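PDB 2GFI: phytase from Debaryomyces castellii, which catalyses the release of phosphate from phytate (inositol hexakisphosphate) as a 3-phytase of the histidine acid phosphatase family. Local coordinates for residues E72-V86 with D251-V265. Residues are numbered along the deposited sequence; the frame is centred on the assembly and turned at random.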
loop_
_atom_site.group_PDB
_atom_site.type_symbol
_atom_site.label_atom_id
_atom_site.label_comp_id
_atom_site.label_asym_id
_atom_site.label_seq_id
_atom_site.Cartn_x
_atom_site.Cartn_y
_atom_site.Cartn_z
ATOM N N GLU A 72 5.538 -1.387 -23.243
ATOM C CA GLU A 72 5.892 -2.776 -23.077
ATOM C C GLU A 72 5.608 -3.561 -24.355
ATOM O O GLU A 72 4.619 -3.325 -25.038
ATOM C CB GLU A 72 5.135 -3.397 -21.899
ATOM C CG GLU A 72 5.528 -2.860 -20.518
ATOM C CD GLU A 72 4.792 -1.583 -20.082
ATOM O OE1 GLU A 72 4.332 -0.782 -20.919
ATOM O OE2 GLU A 72 4.670 -1.357 -18.868
ATOM N N ARG A 73 6.478 -4.503 -24.655
ATOM C CA ARG A 73 6.387 -5.269 -25.864
ATOM C C ARG A 73 6.732 -6.720 -25.610
ATOM O O ARG A 73 7.226 -7.102 -24.529
ATOM C CB ARG A 73 7.311 -4.667 -26.932
ATOM C CG ARG A 73 8.744 -4.374 -26.450
ATOM C CD ARG A 73 9.680 -4.431 -27.600
ATOM N NE ARG A 73 11.065 -4.138 -27.309
ATOM C CZ ARG A 73 11.962 -5.080 -27.055
ATOM N NH1 ARG A 73 11.604 -6.345 -27.014
ATOM N NH2 ARG A 73 13.210 -4.764 -26.829
ATOM N N TYR A 74 6.404 -7.535 -26.611
ATOM C CA TYR A 74 6.940 -8.855 -26.774
ATOM C C TYR A 74 8.431 -8.727 -27.035
ATOM O O TYR A 74 8.927 -7.638 -27.367
ATOM C CB TYR A 74 6.285 -9.534 -27.976
ATOM C CG TYR A 74 4.978 -10.198 -27.638
ATOM C CD1 TYR A 74 4.935 -11.552 -27.301
ATOM C CD2 TYR A 74 3.780 -9.468 -27.644
ATOM C CE1 TYR A 74 3.707 -12.177 -26.988
ATOM C CE2 TYR A 74 2.573 -10.069 -27.319
ATOM C CZ TYR A 74 2.542 -11.411 -26.994
ATOM O OH TYR A 74 1.339 -11.985 -26.665
ATOM N N PRO A 75 9.151 -9.838 -26.896
ATOM C CA PRO A 75 10.572 -9.831 -27.192
ATOM C C PRO A 75 10.797 -9.435 -28.646
ATOM O O PRO A 75 9.920 -9.611 -29.496
ATOM C CB PRO A 75 11.000 -11.273 -26.935
ATOM C CG PRO A 75 9.925 -11.852 -26.056
ATOM C CD PRO A 75 8.671 -11.143 -26.421
ATOM N N SER A 76 11.962 -8.862 -28.915
ATOM C CA SER A 76 12.372 -8.630 -30.272
ATOM C C SER A 76 12.591 -9.995 -30.896
ATOM O O SER A 76 12.515 -11.054 -30.221
ATOM C CB SER A 76 13.670 -7.847 -30.292
ATOM O OG SER A 76 14.666 -8.649 -29.694
ATOM N N THR A 77 12.876 -9.991 -32.190
ATOM C CA THR A 77 13.078 -11.267 -32.891
ATOM C C THR A 77 14.226 -12.030 -32.270
ATOM O O THR A 77 14.063 -13.191 -31.895
ATOM C CB THR A 77 13.352 -11.020 -34.359
ATOM O OG1 THR A 77 12.237 -10.288 -34.919
ATOM C CG2 THR A 77 13.441 -12.379 -35.094
ATOM N N GLY A 78 15.360 -11.367 -32.113
ATOM C CA GLY A 78 16.582 -12.022 -31.662
ATOM C C GLY A 78 16.395 -12.642 -30.297
ATOM O O GLY A 78 16.574 -13.854 -30.105
ATOM N N SER A 79 15.994 -11.800 -29.353
ATOM C CA SER A 79 15.741 -12.197 -27.981
ATOM C C SER A 79 14.679 -13.265 -27.885
ATOM O O SER A 79 14.911 -14.298 -27.283
ATOM C CB SER A 79 15.338 -10.965 -27.162
ATOM O OG SER A 79 16.453 -10.094 -27.074
ATOM N N GLY A 80 13.522 -13.031 -28.487
ATOM C CA GLY A 80 12.471 -14.041 -28.550
ATOM C C GLY A 80 13.001 -15.386 -29.014
ATOM O O GLY A 80 12.710 -16.424 -28.392
ATOM N N LYS A 81 13.819 -15.378 -30.077
ATOM C CA LYS A 81 14.336 -16.647 -30.593
ATOM C C LYS A 81 15.358 -17.269 -29.675
ATOM O O LYS A 81 15.408 -18.513 -29.552
ATOM C CB LYS A 81 14.830 -16.527 -32.032
ATOM C CG LYS A 81 13.652 -16.367 -32.969
ATOM C CD LYS A 81 13.987 -16.530 -34.454
ATOM C CE LYS A 81 12.690 -16.627 -35.227
ATOM N NZ LYS A 81 12.935 -16.912 -36.661
ATOM N N LYS A 82 16.155 -16.415 -29.015
ATOM C CA LYS A 82 17.050 -16.900 -27.980
ATOM C C LYS A 82 16.269 -17.492 -26.816
ATOM O O LYS A 82 16.678 -18.523 -26.264
ATOM C CB LYS A 82 18.001 -15.796 -27.476
ATOM C CG LYS A 82 19.108 -15.472 -28.459
ATOM C CD LYS A 82 19.703 -14.092 -28.156
ATOM C CE LYS A 82 20.868 -13.756 -29.053
ATOM N NZ LYS A 82 21.879 -14.864 -29.038
ATOM N N TYR A 83 15.167 -16.847 -26.430
ATOM C CA TYR A 83 14.333 -17.350 -25.321
ATOM C C TYR A 83 13.724 -18.696 -25.712
ATOM O O TYR A 83 13.656 -19.622 -24.905
ATOM C CB TYR A 83 13.235 -16.348 -24.874
ATOM C CG TYR A 83 13.725 -14.962 -24.505
ATOM C CD1 TYR A 83 15.007 -14.765 -23.974
ATOM C CD2 TYR A 83 12.905 -13.837 -24.682
ATOM C CE1 TYR A 83 15.460 -13.491 -23.636
ATOM C CE2 TYR A 83 13.357 -12.553 -24.344
ATOM C CZ TYR A 83 14.627 -12.401 -23.818
ATOM O OH TYR A 83 15.113 -11.147 -23.501
ATOM N N LYS A 84 13.275 -18.793 -26.956
ATOM C CA LYS A 84 12.693 -20.043 -27.468
ATOM C C LYS A 84 13.728 -21.194 -27.440
ATOM O O LYS A 84 13.419 -22.307 -26.980
ATOM C CB LYS A 84 12.109 -19.825 -28.862
ATOM C CG LYS A 84 11.326 -21.019 -29.411
ATOM C CD LYS A 84 10.548 -21.681 -28.306
ATOM C CE LYS A 84 9.389 -22.544 -28.840
ATOM N NZ LYS A 84 9.824 -23.664 -29.683
ATOM N N ALA A 85 14.935 -20.919 -27.924
ATOM C CA ALA A 85 16.074 -21.844 -27.804
ATOM C C ALA A 85 16.387 -22.292 -26.355
ATOM O O ALA A 85 16.623 -23.479 -26.101
ATOM C CB ALA A 85 17.337 -21.270 -28.509
ATOM N N VAL A 86 16.381 -21.365 -25.401
ATOM C CA VAL A 86 16.586 -21.748 -24.008
ATOM C C VAL A 86 15.423 -22.586 -23.533
ATOM O O VAL A 86 15.624 -23.602 -22.875
ATOM C CB VAL A 86 16.825 -20.541 -23.041
ATOM C CG1 VAL A 86 17.173 -21.060 -21.614
ATOM C CG2 VAL A 86 17.991 -19.700 -23.523
ATOM N N ASP A 251 22.700 -18.929 -21.511
ATOM C CA ASP A 251 21.292 -19.275 -21.342
ATOM C C ASP A 251 20.679 -18.617 -20.111
ATOM O O ASP A 251 19.646 -17.973 -20.209
ATOM C CB ASP A 251 21.136 -20.795 -21.254
ATOM C CG ASP A 251 21.552 -21.492 -22.554
ATOM O OD1 ASP A 251 21.577 -20.815 -23.622
ATOM O OD2 ASP A 251 21.885 -22.691 -22.606
ATOM N N VAL A 252 21.349 -18.793 -18.974
ATOM C CA VAL A 252 20.965 -18.240 -17.701
ATOM C C VAL A 252 20.867 -16.712 -17.827
ATOM O O VAL A 252 19.902 -16.126 -17.399
ATOM C CB VAL A 252 21.953 -18.643 -16.588
ATOM C CG1 VAL A 252 21.579 -17.970 -15.254
ATOM C CG2 VAL A 252 22.005 -20.171 -16.426
ATOM N N SER A 253 21.844 -16.095 -18.452
ATOM C CA SER A 253 21.813 -14.671 -18.668
ATOM C C SER A 253 20.567 -14.215 -19.444
ATOM O O SER A 253 20.010 -13.180 -19.160
ATOM C CB SER A 253 23.043 -14.263 -19.427
ATOM O OG SER A 253 23.060 -12.855 -19.517
ATOM N N ASN A 254 20.134 -15.027 -20.403
ATOM C CA ASN A 254 18.938 -14.788 -21.192
ATOM C C ASN A 254 17.652 -15.032 -20.432
ATOM O O ASN A 254 16.580 -14.562 -20.794
ATOM C CB ASN A 254 19.000 -15.664 -22.447
ATOM C CG ASN A 254 19.931 -15.092 -23.483
ATOM O OD1 ASN A 254 20.588 -15.815 -24.241
ATOM N ND2 ASN A 254 20.008 -13.776 -23.513
ATOM N N LEU A 255 17.750 -15.724 -19.321
ATOM C CA LEU A 255 16.556 -16.038 -18.587
ATOM C C LEU A 255 16.082 -14.809 -17.814
ATOM O O LEU A 255 14.911 -14.718 -17.443
ATOM C CB LEU A 255 16.788 -17.252 -17.688
ATOM C CG LEU A 255 16.924 -18.599 -18.363
ATOM C CD1 LEU A 255 17.122 -19.728 -17.278
ATOM C CD2 LEU A 255 15.696 -18.839 -19.210
ATOM N N PHE A 256 16.995 -13.864 -17.581
ATOM C CA PHE A 256 16.592 -12.537 -17.048
ATOM C C PHE A 256 15.678 -11.804 -17.981
ATOM O O PHE A 256 14.622 -11.356 -17.545
ATOM C CB PHE A 256 17.779 -11.630 -16.705
ATOM C CG PHE A 256 18.549 -12.087 -15.540
ATOM C CD1 PHE A 256 18.123 -11.778 -14.252
ATOM C CD2 PHE A 256 19.713 -12.842 -15.718
ATOM C CE1 PHE A 256 18.873 -12.215 -13.142
ATOM C CE2 PHE A 256 20.456 -13.276 -14.646
ATOM C CZ PHE A 256 20.040 -12.960 -13.343
ATOM N N GLY A 257 16.059 -11.695 -19.256
ATOM C CA GLY A 257 15.168 -11.103 -20.266
ATOM C C GLY A 257 13.886 -11.928 -20.418
ATOM O O GLY A 257 12.774 -11.398 -20.566
ATOM N N TYR A 258 14.026 -13.239 -20.382
ATOM C CA TYR A 258 12.885 -14.120 -20.498
ATOM C C TYR A 258 11.883 -13.768 -19.384
ATOM O O TYR A 258 10.694 -13.596 -19.638
ATOM C CB TYR A 258 13.412 -15.564 -20.367
ATOM C CG TYR A 258 12.432 -16.657 -20.706
ATOM C CD1 TYR A 258 12.716 -17.587 -21.730
ATOM C CD2 TYR A 258 11.226 -16.798 -19.994
ATOM C CE1 TYR A 258 11.837 -18.616 -22.030
ATOM C CE2 TYR A 258 10.356 -17.817 -20.283
ATOM C CZ TYR A 258 10.660 -18.727 -21.305
ATOM O OH TYR A 258 9.756 -19.732 -21.602
ATOM N N CYS A 259 12.382 -13.679 -18.146
ATOM C CA CYS A 259 11.610 -13.218 -17.003
ATOM C C CYS A 259 10.914 -11.862 -17.308
ATOM O O CYS A 259 9.696 -11.729 -17.180
ATOM C CB CYS A 259 12.549 -13.096 -15.783
ATOM S SG CYS A 259 12.059 -11.905 -14.524
ATOM N N ALA A 260 11.710 -10.882 -17.746
ATOM C CA ALA A 260 11.192 -9.537 -18.039
ATOM C C ALA A 260 10.109 -9.602 -19.083
ATOM O O ALA A 260 9.049 -9.037 -18.894
ATOM C CB ALA A 260 12.300 -8.620 -18.450
ATOM N N TYR A 261 10.371 -10.324 -20.177
ATOM C CA TYR A 261 9.373 -10.505 -21.219
ATOM C C TYR A 261 8.173 -11.336 -20.883
ATOM O O TYR A 261 7.094 -10.987 -21.296
ATOM C CB TYR A 261 10.023 -10.880 -22.563
ATOM C CG TYR A 261 10.698 -9.649 -23.050
ATOM C CD1 TYR A 261 9.948 -8.620 -23.591
ATOM C CD2 TYR A 261 12.057 -9.463 -22.857
ATOM C CE1 TYR A 261 10.532 -7.452 -23.986
ATOM C CE2 TYR A 261 12.668 -8.281 -23.267
ATOM C CZ TYR A 261 11.880 -7.284 -23.829
ATOM O OH TYR A 261 12.445 -6.104 -24.218
ATOM N N GLU A 262 8.330 -12.430 -20.142
ATOM C CA GLU A 262 7.170 -13.206 -19.748
ATOM C C GLU A 262 6.271 -12.413 -18.790
ATOM O O GLU A 262 5.020 -12.519 -18.825
ATOM C CB GLU A 262 7.607 -14.503 -19.065
ATOM C CG GLU A 262 6.437 -15.446 -18.829
ATOM C CD GLU A 262 6.906 -16.827 -18.437
ATOM O OE1 GLU A 262 7.759 -16.939 -17.528
ATOM O OE2 GLU A 262 6.422 -17.803 -19.043
ATOM N N LEU A 263 6.917 -11.636 -17.918
ATOM C CA LEU A 263 6.208 -10.669 -17.093
ATOM C C LEU A 263 5.386 -9.690 -17.968
ATOM O O LEU A 263 4.172 -9.571 -17.781
ATOM C CB LEU A 263 7.211 -9.929 -16.183
ATOM C CG LEU A 263 6.682 -8.818 -15.262
ATOM C CD1 LEU A 263 5.658 -9.346 -14.255
ATOM C CD2 LEU A 263 7.879 -8.247 -14.501
ATOM N N ASN A 264 6.027 -9.040 -18.944
ATOM C CA ASN A 264 5.311 -8.181 -19.896
ATOM C C ASN A 264 4.150 -8.920 -20.546
ATOM O O ASN A 264 3.018 -8.443 -20.579
ATOM C CB ASN A 264 6.236 -7.725 -21.027
ATOM C CG ASN A 264 7.231 -6.730 -20.591
ATOM O OD1 ASN A 264 7.213 -6.288 -19.447
ATOM N ND2 ASN A 264 8.115 -6.348 -21.500
ATOM N N VAL A 265 4.430 -10.109 -21.040
ATOM C CA VAL A 265 3.446 -10.815 -21.846
ATOM C C VAL A 265 2.315 -11.432 -21.043
ATOM O O VAL A 265 1.154 -11.341 -21.438
ATOM C CB VAL A 265 4.135 -11.855 -22.760
ATOM C CG1 VAL A 265 3.081 -12.780 -23.406
ATOM C CG2 VAL A 265 4.984 -11.126 -23.813
HETATM O O HOH W 1 22.638 -14.491 -25.950
#
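N264 ND2 donates to the backbone carbonyl of R73, its nitrogen 3.2 Å from R73 O and in the carbonyl plane; the same amide also reaches A40 O, so two acceptors fix how it is turned. One turn earlier, the ring of Y261 lies with its edge toward R73 O and takes P75 CA over one face, a CH-pi contact of 4.1 Å to the centroid. The R73 guanidinium, its plane 18° from that ring, covers the Y261 hydroxyl with one face, while R73 NH1 donates in the guanidinium plane to Y74 O at 3.0 Å, the N-H...O nearly linear. Over the Y74 ring sits V265 CG2. Between the helices, Y83, with CG anti to its own carbonyl carbon (chi1 -54°), brings Y83 OH to 3.2 Å from G257 CA, a closeness that a side chain at G257 would not allow. Without the phenol, as with an alanine here, the hole over G257 would probably be left unfilled and Y258 and Y261 would lose their common neighbour. Farther on, V86 CG1 meets L255 CD2 at 3.6 Å. The R73 end adjoins H70, the predicted nucleophile of this histidine phosphatase; separately, a single knob-in-hole, Y83 among N254, G257, Y258 and Y261, joins helices 77-91 and 249-266 within an aromatic cluster.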